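Local atomic coordinates of START domain-containing protein 10 (Homo sapiens, PDB entry 6SER), a protein that transfers phosphatidylcholine and phosphatidylethanolamine between membranes, preferring species with a palmitoyl or stearoyl chain at sn-1 and an unsaturated chain at sn-2. Residues D129-R134 with P153-R158. Numbering follows the deposited sequence.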
loop_
_atom_site.group_PDB
_atom_site.type_symbol
_atom_site.label_atom_id
_atom_site.label_comp_id
_atom_site.label_asym_id
_atom_site.label_seq_id
_atom_site.Cartn_x
_atom_site.Cartn_y
_atom_site.Cartn_z
ATOM N N ASP A 129 -7.191 -7.036 9.485
ATOM C CA ASP A 129 -6.742 -5.675 9.804
ATOM C C ASP A 129 -5.225 -5.615 9.835
ATOM O O ASP A 129 -4.628 -6.567 10.084
ATOM C CB ASP A 129 -7.434 -5.096 11.035
ATOM C CG ASP A 129 -7.127 -5.705 12.375
ATOM O OD1 ASP A 129 -6.514 -6.721 12.435
ATOM O OD2 ASP A 129 -7.541 -5.156 13.294
ATOM N N VAL A 130 -4.707 -4.447 9.597
ATOM C CA VAL A 130 -3.269 -4.152 9.611
ATOM C C VAL A 130 -3.006 -2.825 10.285
ATOM O O VAL A 130 -3.786 -1.958 10.208
ATOM C CB VAL A 130 -2.663 -4.130 8.206
ATOM C CG1 VAL A 130 -2.499 -5.501 7.649
ATOM C CG2 VAL A 130 -3.410 -3.258 7.245
ATOM N N ILE A 131 -1.891 -2.778 10.969
ATOM C CA ILE A 131 -1.322 -1.543 11.485
ATOM C C ILE A 131 -0.004 -1.365 10.757
ATOM O O ILE A 131 0.860 -2.247 10.833
ATOM C CB ILE A 131 -1.086 -1.619 13.003
ATOM C CG1 ILE A 131 -2.361 -2.017 13.750
ATOM C CG2 ILE A 131 -0.510 -0.322 13.530
ATOM C CD1 ILE A 131 -3.301 -0.902 13.922
ATOM N N THR A 132 0.167 -0.244 10.055
ATOM C CA THR A 132 1.340 -0.054 9.210
ATOM C C THR A 132 1.996 1.296 9.467
ATOM O O THR A 132 1.327 2.277 9.798
ATOM C CB THR A 132 0.984 -0.157 7.714
ATOM O OG1 THR A 132 -0.072 0.761 7.414
ATOM C CG2 THR A 132 0.535 -1.567 7.352
ATOM N N LEU A 133 3.317 1.331 9.313
ATOM C CA LEU A 133 4.051 2.581 9.211
ATOM C C LEU A 133 4.168 2.927 7.733
ATOM O O LEU A 133 4.696 2.137 6.947
ATOM C CB LEU A 133 5.425 2.467 9.868
ATOM C CG LEU A 133 6.286 3.730 10.021
ATOM C CD1 LEU A 133 7.385 3.453 11.015
ATOM C CD2 LEU A 133 6.914 4.185 8.705
ATOM N N ARG A 134 3.660 4.089 7.357
ATOM C CA ARG A 134 3.617 4.535 5.972
ATOM C C ARG A 134 4.541 5.731 5.820
ATOM O O ARG A 134 4.592 6.595 6.703
ATOM C CB ARG A 134 2.174 4.919 5.572
ATOM C CG ARG A 134 1.971 5.237 4.100
ATOM C CD ARG A 134 0.486 5.359 3.752
ATOM N NE ARG A 134 -0.105 6.639 4.161
ATOM C CZ ARG A 134 -0.780 6.841 5.294
ATOM N NH1 ARG A 134 -1.288 8.045 5.566
ATOM N NH2 ARG A 134 -0.952 5.850 6.162
ATOM N N PRO A 153 0.857 0.016 20.781
ATOM C CA PRO A 153 0.348 -0.584 22.028
ATOM C C PRO A 153 -1.146 -0.413 22.232
ATOM O O PRO A 153 -1.763 -1.235 22.910
ATOM C CB PRO A 153 1.146 0.145 23.120
ATOM C CG PRO A 153 2.312 0.751 22.425
ATOM C CD PRO A 153 1.856 1.064 21.039
ATOM N N LYS A 154 -1.758 0.609 21.656
ATOM C CA LYS A 154 -3.195 0.786 21.802
ATOM C C LYS A 154 -3.997 0.070 20.723
ATOM O O LYS A 154 -5.226 0.174 20.707
ATOM C CB LYS A 154 -3.532 2.278 21.798
ATOM C CG LYS A 154 -2.704 3.080 22.793
ATOM C CD LYS A 154 -3.179 4.527 22.873
ATOM C CE LYS A 154 -2.168 5.508 22.223
ATOM N NZ LYS A 154 -0.813 5.351 22.795
ATOM N N TYR A 155 -3.347 -0.654 19.816
ATOM C CA TYR A 155 -4.048 -1.377 18.757
ATOM C C TYR A 155 -3.602 -2.832 18.757
ATOM O O TYR A 155 -2.980 -3.304 17.798
ATOM C CB TYR A 155 -3.820 -0.709 17.399
ATOM C CG TYR A 155 -4.469 0.651 17.332
ATOM C CD1 TYR A 155 -5.712 0.827 16.736
ATOM C CD2 TYR A 155 -3.859 1.757 17.907
ATOM C CE1 TYR A 155 -6.314 2.065 16.704
ATOM C CE2 TYR A 155 -4.456 2.995 17.881
ATOM C CZ TYR A 155 -5.674 3.150 17.277
ATOM O OH TYR A 155 -6.247 4.407 17.265
ATOM N N PRO A 156 -3.923 -3.582 19.814
ATOM C CA PRO A 156 -3.606 -5.012 19.826
ATOM C C PRO A 156 -4.545 -5.764 18.902
ATOM O O PRO A 156 -5.565 -5.211 18.462
ATOM C CB PRO A 156 -3.826 -5.404 21.296
ATOM C CG PRO A 156 -4.926 -4.498 21.732
ATOM C CD PRO A 156 -4.719 -3.193 20.995
ATOM N N PRO A 157 -4.246 -7.021 18.579
ATOM C CA PRO A 157 -5.178 -7.800 17.757
ATOM C C PRO A 157 -6.567 -7.850 18.381
ATOM O O PRO A 157 -6.730 -7.837 19.602
ATOM C CB PRO A 157 -4.542 -9.198 17.721
ATOM C CG PRO A 157 -3.083 -8.965 18.002
ATOM C CD PRO A 157 -3.051 -7.802 18.955
ATOM N N ARG A 158 -7.570 -7.926 17.524
ATOM C CA ARG A 158 -8.953 -8.080 17.946
ATOM C C ARG A 158 -9.404 -9.508 17.701
ATOM O O ARG A 158 -9.113 -10.081 16.648
ATOM C CB ARG A 158 -9.862 -7.126 17.179
ATOM C CG ARG A 158 -9.836 -5.727 17.718
ATOM C CD ARG A 158 -10.007 -4.735 16.597
ATOM N NE ARG A 158 -11.250 -4.956 15.870
ATOM C CZ ARG A 158 -12.439 -4.518 16.265
ATOM N NH1 ARG A 158 -12.545 -3.826 17.393
ATOM N NH2 ARG A 158 -13.520 -4.770 15.536
HETATM O O HOH W 1 -6.937 -8.186 14.855
#
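Ile-131 reaches out from strand 127-139 to Tyr-155 in the loop between strands 142-151 and 161-175, and the two side chains cross at about a right angle. Ile-131 CG1 lies anti to the carbonyl carbon (chi1 -54°), from where Ile-131 CD1 comes within 3.5 Å of Tyr-155 CB and 3.9 Å of Tyr-155 CG. The methyl meets the CB end of the ring at a slant. The branched chain suits a buried strand position and also packs on Ile-105 and Val-150. Tyrosine offers an apolar ring root here, while its hydroxyl, hydrogen-bonded elsewhere, ends away from the strand; its ring packs edge-to-face with His-152.

The polar link runs through water. One molecule accepts from Arg-158 N at 2.8 Å and lies 2.9 Å from Asp-129 OD1, to which it can donate. A carboxylate suits this buried place because it can take the water, Tyr-116 and a salt bridge from Arg-163 together. Arg-158 NE stays 4.5 Å from Asp-129 OD2, too long for a salt bridge; its guanidinium pairs with Asp-160.

This is a loop joining two antiparallel strands, packed against a third strand of the curved sheet of a START domain, the helix-grip fold.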